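Side-chain contacts in 273aa long hypothetical dTDP-4-dehydrorhamnose reductase (Sulfolobus tokodaii, PDB 2GGS), which binds NADPH and probably uses it to reduce dTDP-4-dehydrorhamnose to dTDP-rhamnose: residues V29-E34 and K40-D45; A65-V70 and K77-K82; L217-K222 and G229-V234. One frame throughout, in Å; residues are numbered along the deposited sequence.

Contact 1: residues V29-E34 and K40-D45. With NDP (NADPH dihydro-nicotinamide-adenine-dinucleotide phosphate), chain C.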
loop_
_atom_site.group_PDB
_atom_site.type_symbol
_atom_site.label_atom_id
_atom_site.label_comp_id
_atom_site.label_asym_id
_atom_site.label_seq_id
_atom_site.Cartn_x
_atom_site.Cartn_y
_atom_site.Cartn_z
ATOM N N VAL A 29 -10.917 -2.592 -11.110
ATOM C CA VAL A 29 -12.070 -2.642 -10.175
ATOM C C VAL A 29 -12.081 -1.455 -9.213
ATOM O O VAL A 29 -11.059 -1.133 -8.583
ATOM C CB VAL A 29 -12.119 -4.010 -9.407
ATOM C CG1 VAL A 29 -13.088 -3.957 -8.193
ATOM C CG2 VAL A 29 -12.563 -5.140 -10.358
ATOM N N TYR A 30 -13.247 -0.811 -9.050
ATOM C CA TYR A 30 -13.373 0.266 -8.112
ATOM C C TYR A 30 -14.653 -0.035 -7.337
ATOM O O TYR A 30 -15.360 -0.973 -7.693
ATOM C CB TYR A 30 -13.477 1.610 -8.830
ATOM C CG TYR A 30 -14.752 1.755 -9.678
ATOM C CD1 TYR A 30 -15.928 2.291 -9.122
ATOM C CD2 TYR A 30 -14.758 1.374 -11.012
ATOM C CE1 TYR A 30 -17.091 2.439 -9.906
ATOM C CE2 TYR A 30 -15.902 1.511 -11.798
ATOM C CZ TYR A 30 -17.052 2.035 -11.236
ATOM O OH TYR A 30 -18.171 2.148 -12.034
ATOM N N ASN A 31 -14.898 0.724 -6.280
ATOM C CA ASN A 31 -16.130 0.563 -5.519
ATOM C C ASN A 31 -16.805 1.944 -5.465
ATOM O O ASN A 31 -17.667 2.259 -6.296
ATOM C CB ASN A 31 -15.789 0.008 -4.140
ATOM C CG ASN A 31 -17.019 -0.282 -3.278
ATOM O OD1 ASN A 31 -18.093 -0.591 -3.790
ATOM N ND2 ASN A 31 -16.845 -0.185 -1.959
ATOM N N SER A 32 -16.355 2.781 -4.546
ATOM C CA SER A 32 -16.934 4.117 -4.375
ATOM C C SER A 32 -16.495 5.141 -5.449
ATOM O O SER A 32 -17.253 6.076 -5.795
ATOM C CB SER A 32 -16.624 4.641 -2.980
ATOM O OG SER A 32 -17.220 5.921 -2.809
ATOM N N SER A 33 -15.275 4.975 -5.968
ATOM C CA SER A 33 -14.645 6.024 -6.796
ATOM C C SER A 33 -14.508 5.559 -8.233
ATOM O O SER A 33 -13.601 4.810 -8.586
ATOM C CB SER A 33 -13.321 6.462 -6.156
ATOM O OG SER A 33 -12.668 7.439 -6.947
ATOM N N GLU A 34 -15.463 5.982 -9.075
ATOM C CA GLU A 34 -15.534 5.554 -10.466
ATOM C C GLU A 34 -14.288 5.980 -11.254
ATOM O O GLU A 34 -13.768 7.092 -11.102
ATOM C CB GLU A 34 -16.834 6.072 -11.141
ATOM C CG GLU A 34 -17.120 5.429 -12.506
ATOM C CD GLU A 34 -18.387 5.963 -13.208
ATOM O OE1 GLU A 34 -19.152 6.724 -12.581
ATOM O OE2 GLU A 34 -18.619 5.576 -14.382
ATOM N N LYS A 40 -17.442 -1.729 -11.307
ATOM C CA LYS A 40 -17.790 -1.477 -9.943
ATOM C C LYS A 40 -17.997 -2.804 -9.212
ATOM O O LYS A 40 -18.761 -3.661 -9.668
ATOM C CB LYS A 40 -19.096 -0.669 -9.884
ATOM C CG LYS A 40 -19.354 -0.155 -8.501
ATOM C CD LYS A 40 -20.744 0.530 -8.391
ATOM C CE LYS A 40 -21.000 0.988 -6.980
ATOM N NZ LYS A 40 -20.272 2.259 -6.641
ATOM N N LEU A 41 -17.331 -2.964 -8.067
ATOM C CA LEU A 41 -17.417 -4.208 -7.286
ATOM C C LEU A 41 -16.990 -3.973 -5.857
ATOM O O LEU A 41 -15.856 -3.499 -5.565
ATOM C CB LEU A 41 -16.618 -5.359 -7.948
ATOM C CG LEU A 41 -16.529 -6.699 -7.223
ATOM C CD1 LEU A 41 -17.885 -7.394 -7.253
ATOM C CD2 LEU A 41 -15.502 -7.564 -7.924
ATOM N N ASP A 42 -17.891 -4.297 -4.947
ATOM C CA ASP A 42 -17.594 -4.278 -3.531
ATOM C C ASP A 42 -17.018 -5.619 -3.158
ATOM O O ASP A 42 -17.717 -6.646 -3.187
ATOM C CB ASP A 42 -18.878 -4.027 -2.716
ATOM C CG ASP A 42 -18.612 -3.853 -1.229
ATOM O OD1 ASP A 42 -17.568 -4.345 -0.704
ATOM O OD2 ASP A 42 -19.465 -3.215 -0.546
ATOM N N LEU A 43 -15.738 -5.626 -2.781
ATOM C CA LEU A 43 -15.037 -6.865 -2.419
ATOM C C LEU A 43 -15.586 -7.571 -1.158
ATOM O O LEU A 43 -15.253 -8.738 -0.916
ATOM C CB LEU A 43 -13.544 -6.594 -2.237
ATOM C CG LEU A 43 -12.663 -6.904 -3.447
ATOM C CD1 LEU A 43 -13.175 -6.276 -4.747
ATOM C CD2 LEU A 43 -11.208 -6.525 -3.173
ATOM N N THR A 44 -16.421 -6.877 -0.386
ATOM C CA THR A 44 -17.045 -7.493 0.811
ATOM C C THR A 44 -18.350 -8.245 0.467
ATOM O O THR A 44 -18.951 -8.873 1.340
ATOM C CB THR A 44 -17.288 -6.492 1.961
ATOM O OG1 THR A 44 -18.287 -5.536 1.586
ATOM C CG2 THR A 44 -15.957 -5.766 2.373
ATOM N N ASP A 45 -18.770 -8.178 -0.778
ATOM C CA ASP A 45 -19.873 -9.023 -1.279
ATOM C C ASP A 45 -19.219 -10.293 -1.844
ATOM O O ASP A 45 -18.980 -10.413 -3.057
ATOM C CB ASP A 45 -20.720 -8.252 -2.312
ATOM C CG ASP A 45 -21.922 -9.070 -2.836
ATOM O OD1 ASP A 45 -21.995 -10.296 -2.615
ATOM O OD2 ASP A 45 -22.772 -8.469 -3.509
HETATM P PA NDP C . -6.065 3.895 -1.260
HETATM O O1A NDP C . -6.706 4.274 0.009
HETATM O O2A NDP C . -5.688 5.048 -2.113
HETATM O O5B NDP C . -6.976 2.928 -2.116
HETATM C C5B NDP C . -7.802 1.967 -1.484
HETATM C C4B NDP C . -8.471 1.216 -2.606
HETATM O O4B NDP C . -9.203 0.137 -2.019
HETATM C C3B NDP C . -9.410 2.078 -3.435
HETATM O O3B NDP C . -9.253 1.734 -4.786
HETATM C C2B NDP C . -10.780 1.615 -2.924
HETATM O O2B NDP C . -11.711 1.763 -3.953
HETATM C C1B NDP C . -10.476 0.149 -2.648
HETATM N N9A NDP C . -11.468 -0.438 -1.742
HETATM C C8A NDP C . -11.634 -0.172 -0.417
HETATM N N7A NDP C . -12.685 -0.912 0.039
HETATM C C5A NDP C . -13.164 -1.625 -0.994
HETATM C C6A NDP C . -14.228 -2.528 -1.109
HETATM N N6A NDP C . -15.064 -2.741 -0.056
HETATM N N1A NDP C . -14.456 -3.061 -2.349
HETATM C C2A NDP C . -13.687 -2.771 -3.469
HETATM N N3A NDP C . -12.656 -1.871 -3.349
HETATM C C4A NDP C . -12.420 -1.318 -2.136
HETATM O O3 NDP C . -4.838 2.946 -0.787
HETATM P PN NDP C . -3.346 2.893 -1.419
HETATM O O1N NDP C . -3.317 2.888 -2.865
HETATM O O2N NDP C . -2.633 3.930 -0.638
HETATM O O5D NDP C . -2.873 1.485 -0.825
HETATM C C5D NDP C . -2.711 0.360 -1.683
HETATM C C4D NDP C . -2.328 -0.889 -0.900
HETATM O O4D NDP C . -1.109 -0.638 -0.239
HETATM C C3D NDP C . -3.327 -1.294 0.180
HETATM O O3D NDP C . -3.242 -2.694 0.222
HETATM C C2D NDP C . -2.757 -0.703 1.446
HETATM O O2D NDP C . -3.217 -1.417 2.580
HETATM C C1D NDP C . -1.248 -0.903 1.159
HETATM N N1N NDP C . -0.440 0.035 1.948
HETATM C C2N NDP C . -0.796 1.357 1.928
HETATM C C3N NDP C . 0.015 2.337 2.483
HETATM C C7N NDP C . -0.429 3.763 2.424
HETATM O O7N NDP C . 0.269 4.721 3.186
HETATM N N7N NDP C . -1.474 4.102 1.673
HETATM C C4N NDP C . 1.328 1.966 3.148
HETATM C C5N NDP C . 1.621 0.484 3.154
HETATM C C6N NDP C . 0.727 -0.402 2.541
HETATM P P2B NDP C . -12.804 3.012 -3.979
HETATM O O1X NDP C . -13.223 3.013 -5.393
HETATM O O2X NDP C . -12.121 4.264 -3.542
HETATM O O3X NDP C . -13.969 2.714 -3.000
#
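K40 NZ hydrogen-bonds to the backbone O of N31 (2.6 Å) from above the carbonyl plane, 39° out of it rather than on a lone pair. The lysine chain runs straight as far as CE and bends at the last torsion (chi4 78°), which brings the ammonium down on that oxygen. On the way the aliphatic part crosses the Y30 side chain at about a right angle, with K40 CB 3.6 Å from Y30 CZ. K40 CA lies over one face of this ring and E34 CA over the opposite one, so the phenol is held between the two. The backbones meet in a single parallel bridge, Y30 with K40, where L41 N donates to Y30 O (2.8 Å). Behind it V29 CG1 packs on L41 CB, with helix 46-56 beneath. Both segments then turn to NADPH. The backbone N atoms of N31 and S33 share phosphate oxygen O1X, and S32 N takes O3X. Adenine N1A accepts from L43 N. Adenine N6A gives a nearly straight bond to D42 OD1 (3.0 Å, 171°). That carboxylate oxygen also accepts from T44 N, which makes an Asx turn, and from T44 OG1, both from one face of the carboxylate; the three bonds together fix its rotation. Gripping the 2'-phosphate at the end of the second strand is characteristic of an NADP-binding Rossmann fold.

Contact 2: residues A65-V70 and K77-K82. With NDP (NADPH dihydro-nicotinamide-adenine-dinucleotide phosphate), chain C.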
loop_
_atom_site.group_PDB
_atom_site.type_symbol
_atom_site.label_atom_id
_atom_site.label_comp_id
_atom_site.label_asym_id
_atom_site.label_seq_id
_atom_site.Cartn_x
_atom_site.Cartn_y
_atom_site.Cartn_z
ATOM N N ALA A 65 -6.739 -3.404 -3.067
ATOM C CA ALA A 65 -7.864 -2.814 -2.309
ATOM C C ALA A 65 -7.715 -2.949 -0.783
ATOM O O ALA A 65 -7.264 -3.995 -0.279
ATOM C CB ALA A 65 -9.175 -3.515 -2.741
ATOM N N ALA A 66 -8.146 -1.934 -0.037
ATOM C CA ALA A 66 -8.025 -1.951 1.443
ATOM C C ALA A 66 -8.667 -0.700 2.032
ATOM O O ALA A 66 -8.784 0.300 1.342
ATOM C CB ALA A 66 -6.573 -1.996 1.889
ATOM N N MET A 67 -9.031 -0.793 3.301
ATOM C CA MET A 67 -9.427 0.339 4.137
ATOM C C MET A 67 -8.139 0.817 4.792
ATOM O O MET A 67 -7.624 0.178 5.721
ATOM C CB MET A 67 -10.436 -0.126 5.197
ATOM C CG MET A 67 -10.886 0.966 6.134
ATOM S SD MET A 67 -12.115 0.246 7.266
ATOM C CE MET A 67 -12.266 1.565 8.441
ATOM N N THR A 68 -7.626 1.939 4.279
ATOM C CA THR A 68 -6.307 2.428 4.683
ATOM C C THR A 68 -6.298 3.609 5.665
ATOM O O THR A 68 -5.229 4.108 6.026
ATOM C CB THR A 68 -5.472 2.804 3.425
ATOM O OG1 THR A 68 -6.100 3.910 2.781
ATOM C CG2 THR A 68 -5.391 1.627 2.440
ATOM N N ASP A 69 -7.481 4.073 6.074
ATOM C CA ASP A 69 -7.574 5.085 7.131
ATOM C C ASP A 69 -7.328 4.396 8.464
ATOM O O ASP A 69 -8.181 3.647 8.989
ATOM C CB ASP A 69 -8.939 5.776 7.110
ATOM C CG ASP A 69 -9.046 6.912 8.136
ATOM O OD1 ASP A 69 -8.535 6.804 9.285
ATOM O OD2 ASP A 69 -9.677 7.930 7.773
ATOM N N VAL A 70 -6.137 4.612 9.001
ATOM C CA VAL A 70 -5.691 3.920 10.195
ATOM C C VAL A 70 -6.599 4.139 11.413
ATOM O O VAL A 70 -6.908 3.195 12.152
ATOM C CB VAL A 70 -4.210 4.254 10.501
ATOM C CG1 VAL A 70 -3.774 3.641 11.813
ATOM C CG2 VAL A 70 -3.345 3.816 9.325
ATOM N N LYS A 77 -13.606 -1.892 13.527
ATOM C CA LYS A 77 -12.790 -3.114 13.360
ATOM C C LYS A 77 -13.477 -4.135 12.484
ATOM O O LYS A 77 -12.829 -4.752 11.633
ATOM C CB LYS A 77 -12.366 -3.716 14.707
ATOM C CG LYS A 77 -11.566 -2.763 15.617
ATOM C CD LYS A 77 -10.795 -3.543 16.705
ATOM C CE LYS A 77 -9.945 -2.617 17.562
ATOM N NZ LYS A 77 -10.822 -1.747 18.380
ATOM N N GLU A 78 -14.796 -4.326 12.664
ATOM C CA GLU A 78 -15.539 -5.255 11.801
ATOM C C GLU A 78 -15.399 -4.934 10.302
ATOM O O GLU A 78 -15.140 -5.821 9.505
ATOM C CB GLU A 78 -17.037 -5.280 12.161
ATOM C CG GLU A 78 -17.338 -5.842 13.535
ATOM C CD GLU A 78 -17.398 -4.805 14.649
ATOM O OE1 GLU A 78 -16.998 -3.618 14.445
ATOM O OE2 GLU A 78 -17.817 -5.225 15.763
ATOM N N LYS A 79 -15.585 -3.668 9.944
ATOM C CA LYS A 79 -15.440 -3.223 8.561
ATOM C C LYS A 79 -14.003 -3.462 8.058
ATOM O O LYS A 79 -13.822 -3.950 6.947
ATOM C CB LYS A 79 -15.765 -1.738 8.433
ATOM C CG LYS A 79 -15.680 -1.221 7.019
ATOM C CD LYS A 79 -15.875 0.288 6.982
ATOM C CE LYS A 79 -15.638 0.862 5.581
ATOM N NZ LYS A 79 -15.922 2.346 5.574
ATOM N N ALA A 80 -13.023 -3.080 8.872
ATOM C CA ALA A 80 -11.574 -3.286 8.493
ATOM C C ALA A 80 -11.298 -4.749 8.247
ATOM O O ALA A 80 -10.699 -5.123 7.223
ATOM C CB ALA A 80 -10.666 -2.742 9.576
ATOM N N TYR A 81 -11.760 -5.612 9.151
ATOM C CA TYR A 81 -11.595 -7.050 8.947
ATOM C C TYR A 81 -12.149 -7.585 7.620
ATOM O O TYR A 81 -11.524 -8.366 6.915
ATOM C CB TYR A 81 -12.167 -7.841 10.157
ATOM C CG TYR A 81 -11.894 -9.328 10.027
ATOM C CD1 TYR A 81 -10.667 -9.866 10.445
ATOM C CD2 TYR A 81 -12.849 -10.199 9.478
ATOM C CE1 TYR A 81 -10.399 -11.236 10.331
ATOM C CE2 TYR A 81 -12.587 -11.569 9.364
ATOM C CZ TYR A 81 -11.350 -12.059 9.787
ATOM O OH TYR A 81 -11.091 -13.380 9.677
ATOM N N LYS A 82 -13.358 -7.194 7.270
ATOM C CA LYS A 82 -13.980 -7.735 6.108
ATOM C C LYS A 82 -13.257 -7.418 4.829
ATOM O O LYS A 82 -13.208 -8.270 3.947
ATOM C CB LYS A 82 -15.391 -7.180 5.978
ATOM C CG LYS A 82 -16.335 -7.880 6.921
ATOM C CD LYS A 82 -17.694 -8.054 6.243
ATOM C CE LYS A 82 -18.672 -6.954 6.646
ATOM N NZ LYS A 82 -19.294 -7.251 7.983
HETATM P PA NDP C . -6.065 3.895 -1.260
HETATM O O1A NDP C . -6.706 4.274 0.009
HETATM O O2A NDP C . -5.688 5.048 -2.113
HETATM O O5B NDP C . -6.976 2.928 -2.116
HETATM C C5B NDP C . -7.802 1.967 -1.484
HETATM C C4B NDP C . -8.471 1.216 -2.606
HETATM O O4B NDP C . -9.203 0.137 -2.019
HETATM C C3B NDP C . -9.410 2.078 -3.435
HETATM O O3B NDP C . -9.253 1.734 -4.786
HETATM C C2B NDP C . -10.780 1.615 -2.924
HETATM O O2B NDP C . -11.711 1.763 -3.953
HETATM C C1B NDP C . -10.476 0.149 -2.648
HETATM N N9A NDP C . -11.468 -0.438 -1.742
HETATM C C8A NDP C . -11.634 -0.172 -0.417
HETATM N N7A NDP C . -12.685 -0.912 0.039
HETATM C C5A NDP C . -13.164 -1.625 -0.994
HETATM C C6A NDP C . -14.228 -2.528 -1.109
HETATM N N6A NDP C . -15.064 -2.741 -0.056
HETATM N N1A NDP C . -14.456 -3.061 -2.349
HETATM C C2A NDP C . -13.687 -2.771 -3.469
HETATM N N3A NDP C . -12.656 -1.871 -3.349
HETATM C C4A NDP C . -12.420 -1.318 -2.136
HETATM O O3 NDP C . -4.838 2.946 -0.787
HETATM P PN NDP C . -3.346 2.893 -1.419
HETATM O O1N NDP C . -3.317 2.888 -2.865
HETATM O O2N NDP C . -2.633 3.930 -0.638
HETATM O O5D NDP C . -2.873 1.485 -0.825
HETATM C C5D NDP C . -2.711 0.360 -1.683
HETATM C C4D NDP C . -2.328 -0.889 -0.900
HETATM O O4D NDP C . -1.109 -0.638 -0.239
HETATM C C3D NDP C . -3.327 -1.294 0.180
HETATM O O3D NDP C . -3.242 -2.694 0.222
HETATM C C2D NDP C . -2.757 -0.703 1.446
HETATM O O2D NDP C . -3.217 -1.417 2.580
HETATM C C1D NDP C . -1.248 -0.903 1.159
HETATM N N1N NDP C . -0.440 0.035 1.948
HETATM C C2N NDP C . -0.796 1.357 1.928
HETATM C C3N NDP C . 0.015 2.337 2.483
HETATM C C7N NDP C . -0.429 3.763 2.424
HETATM O O7N NDP C . 0.269 4.721 3.186
HETATM N N7N NDP C . -1.474 4.102 1.673
HETATM C C4N NDP C . 1.328 1.966 3.148
HETATM C C5N NDP C . 1.621 0.484 3.154
HETATM C C6N NDP C . 0.727 -0.402 2.541
HETATM P P2B NDP C . -12.804 3.012 -3.979
HETATM O O1X NDP C . -13.223 3.013 -5.393
HETATM O O2X NDP C . -12.121 4.264 -3.542
HETATM O O3X NDP C . -13.969 2.714 -3.000
#
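M67 reaches helix 77-97 with a fully stretched side chain, and its sulphur makes the contact. The chain is extended through all three torsions, the last included (chi3 170°), so it projects straight from the loop and sets SD 3.8 Å from A80 CA and 4.0 Å from A80 CB. The helix backbone therefore meets the thioether directly, SD touching both CA and CB of A80. K79 flanks the same sulphur. Its side chain crosses that of M67 at about a right angle and touches with its methylenes: K79 CD is 3.8 Å from M67 SD and 4.1 Å from M67 CE. K79 CG, CD and CE all lie within 4.0 Å of M67 SD, so the contact is made by the aliphatic part of the lysine. No polar bond links the two segments, and the 132 Å² they bury is apolar packing around one sulphur. C73 and K72 of helix 70-75 and I83 add to the surroundings of M67, and N84 OD1 accepts from its backbone N.

The neighbours of M67 along the loop serve the cofactor. A66 N donates to the adenosine ribose oxygen O4B (3.1 Å). T68 OG1 hydrogen-bonds to O1A of the diphosphate (2.9 Å); it lies between the backbone N and the carbonyl carbon (chi1 65°), which turns the hydroxyl to the cofactor and leaves CG2 against O3. M67 thus faces the helix while A66 and T68 bind NADPH, an arrangement that belongs to the cofactor-binding loop after the fourth strand in chain order of a Rossmann fold.

Contact 3: residues L217-K222 and G229-V234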
loop_
_atom_site.group_PDB
_atom_site.type_symbol
_atom_site.label_atom_id
_atom_site.label_comp_id
_atom_site.label_asym_id
_atom_site.label_seq_id
_atom_site.Cartn_x
_atom_site.Cartn_y
_atom_site.Cartn_z
ATOM N N LEU A 217 11.280 14.491 6.582
ATOM C CA LEU A 217 10.535 14.481 5.324
ATOM C C LEU A 217 9.731 15.763 5.142
ATOM O O LEU A 217 9.750 16.362 4.069
ATOM C CB LEU A 217 9.620 13.247 5.237
ATOM C CG LEU A 217 8.755 13.102 3.980
ATOM C CD1 LEU A 217 9.604 13.189 2.719
ATOM C CD2 LEU A 217 8.030 11.781 4.020
ATOM N N ALA A 218 9.070 16.193 6.218
ATOM C CA ALA A 218 8.231 17.377 6.201
ATOM C C ALA A 218 9.078 18.622 5.903
ATOM O O ALA A 218 8.696 19.440 5.079
ATOM C CB ALA A 218 7.505 17.514 7.530
ATOM N N LEU A 219 10.240 18.713 6.552
ATOM C CA LEU A 219 11.140 19.855 6.359
ATOM C C LEU A 219 11.796 19.860 4.976
ATOM O O LEU A 219 12.034 20.948 4.418
ATOM C CB LEU A 219 12.210 19.911 7.451
ATOM C CG LEU A 219 11.743 20.314 8.847
ATOM C CD1 LEU A 219 12.876 20.256 9.866
ATOM C CD2 LEU A 219 11.136 21.707 8.842
ATOM N N LYS A 220 12.094 18.672 4.430
ATOM C CA LYS A 220 12.568 18.566 3.043
ATOM C C LYS A 220 11.529 19.127 2.116
ATOM O O LYS A 220 11.898 19.889 1.204
ATOM C CB LYS A 220 12.851 17.129 2.568
ATOM C CG LYS A 220 14.106 16.516 3.078
ATOM C CD LYS A 220 14.307 15.167 2.394
ATOM C CE LYS A 220 14.908 15.364 1.009
ATOM N NZ LYS A 220 16.248 16.017 1.166
ATOM N N ILE A 221 10.245 18.782 2.312
ATOM C CA ILE A 221 9.260 19.321 1.389
ATOM C C ILE A 221 9.021 20.823 1.619
ATOM O O ILE A 221 8.851 21.559 0.652
ATOM C CB ILE A 221 7.930 18.498 1.155
ATOM C CG1 ILE A 221 6.689 19.251 1.609
ATOM C CG2 ILE A 221 7.991 16.982 1.489
ATOM C CD1 ILE A 221 5.462 18.704 1.042
ATOM N N LYS A 222 9.080 21.274 2.868
ATOM C CA LYS A 222 9.090 22.722 3.169
ATOM C C LYS A 222 10.231 23.449 2.434
ATOM O O LYS A 222 9.978 24.426 1.740
ATOM C CB LYS A 222 9.157 22.981 4.681
ATOM C CG LYS A 222 8.894 24.434 5.098
ATOM C CD LYS A 222 8.888 24.600 6.580
ATOM C CE LYS A 222 9.301 26.018 7.047
ATOM N NZ LYS A 222 8.884 27.101 6.146
ATOM N N GLY A 229 4.651 28.282 7.096
ATOM C CA GLY A 229 4.052 27.312 8.007
ATOM C C GLY A 229 5.105 26.458 8.661
ATOM O O GLY A 229 6.093 26.077 8.036
ATOM N N GLU A 230 4.881 26.117 9.911
ATOM C CA GLU A 230 5.899 25.496 10.728
ATOM C C GLU A 230 5.768 23.985 10.774
ATOM O O GLU A 230 4.666 23.435 10.675
ATOM C CB GLU A 230 5.806 26.053 12.143
ATOM C CG GLU A 230 6.773 25.425 13.139
ATOM C CD GLU A 230 6.625 25.963 14.557
ATOM O OE1 GLU A 230 5.597 26.630 14.843
ATOM O OE2 GLU A 230 7.546 25.700 15.379
ATOM N N VAL A 231 6.903 23.320 10.941
ATOM C CA VAL A 231 6.879 21.908 11.241
ATOM C C VAL A 231 7.286 21.689 12.680
ATOM O O VAL A 231 8.404 22.034 13.081
ATOM C CB VAL A 231 7.784 21.063 10.293
ATOM C CG1 VAL A 231 7.627 19.569 10.618
ATOM C CG2 VAL A 231 7.457 21.361 8.842
ATOM N N LYS A 232 6.371 21.088 13.440
ATOM C CA LYS A 232 6.631 20.666 14.805
ATOM C C LYS A 232 6.558 19.162 14.927
ATOM O O LYS A 232 5.526 18.549 14.625
ATOM C CB LYS A 232 5.639 21.318 15.781
ATOM C CG LYS A 232 5.825 22.797 15.948
ATOM C CD LYS A 232 5.213 23.272 17.259
ATOM C CE LYS A 232 5.120 24.798 17.314
ATOM N NZ LYS A 232 3.997 25.296 18.180
ATOM N N GLU A 233 7.659 18.578 15.366
ATOM C CA GLU A 233 7.713 17.167 15.694
ATOM C C GLU A 233 7.034 16.918 17.040
ATOM O O GLU A 233 7.273 17.639 18.018
ATOM C CB GLU A 233 9.160 16.708 15.745
ATOM C CG GLU A 233 9.372 15.207 15.762
ATOM C CD GLU A 233 10.842 14.839 15.615
ATOM O OE1 GLU A 233 11.701 15.589 16.136
ATOM O OE2 GLU A 233 11.172 13.833 14.956
ATOM N N VAL A 234 6.210 15.878 17.099
ATOM C CA VAL A 234 5.512 15.518 18.344
ATOM C C VAL A 234 5.704 14.019 18.653
ATOM O O VAL A 234 5.779 13.203 17.729
ATOM C CB VAL A 234 4.006 15.900 18.276
ATOM C CG1 VAL A 234 3.825 17.404 18.162
ATOM C CG2 VAL A 234 3.308 15.235 17.108
#
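This is apolar helix-on-strand packing in a small alpha/beta unit remote from the NADPH site, where helix 214-224 lies against strand 231-234, which pairs in parallel with strand 174-177. The short segment axes run antiparallel, 176° between their directions, and approach to 9.2 Å, as expected when a chain descends a helix, turns and returns as a strand beside it. V231 carries most of the interface. Its CB bond points at the helix, and with CG1 anti to the backbone N (chi1 -176°) its two methyls divide the work: CG1 meets A218 CB at 3.7 Å, and CG2 meets L219 CD2, also at 3.7 Å. L219 comes obliquely, reaching V231 with one branch of its isobutyl group. A218 also touches V164 of helix 160-169, and F215 packs on V231 from an earlier turn of the same helix as A218. At the turn end of the unit K222 lies along G229. Its ammonium is hydrogen-bonded to the backbone O of L227, inside the turn between the two segments, while its methylenes pass the carbonyl of G229, two residues on: K222 CE stands 3.4 Å from G229 O.

Overall arrangement
From the N terminus the three contacts follow in series, none nested in or crossing another. Contact 1 closes the short loop from strand 26-30 to the edge strand 39-40 and the approach to helix 46-56. Contact 2 lays the loop after strand 60-63 on helix 77-97, enclosing helix 70-75. These two touch, L43 CD2 lying 3.7 Å from A65 CB and T44 packing on K82, and both border the NADPH pocket, at the ends of strands 26-30 and 60-63. Contact 3 closes a helix-to-strand turn far along the chain, its centre about 36 Å from that of contact 1 and about 29 Å from that of contact 2.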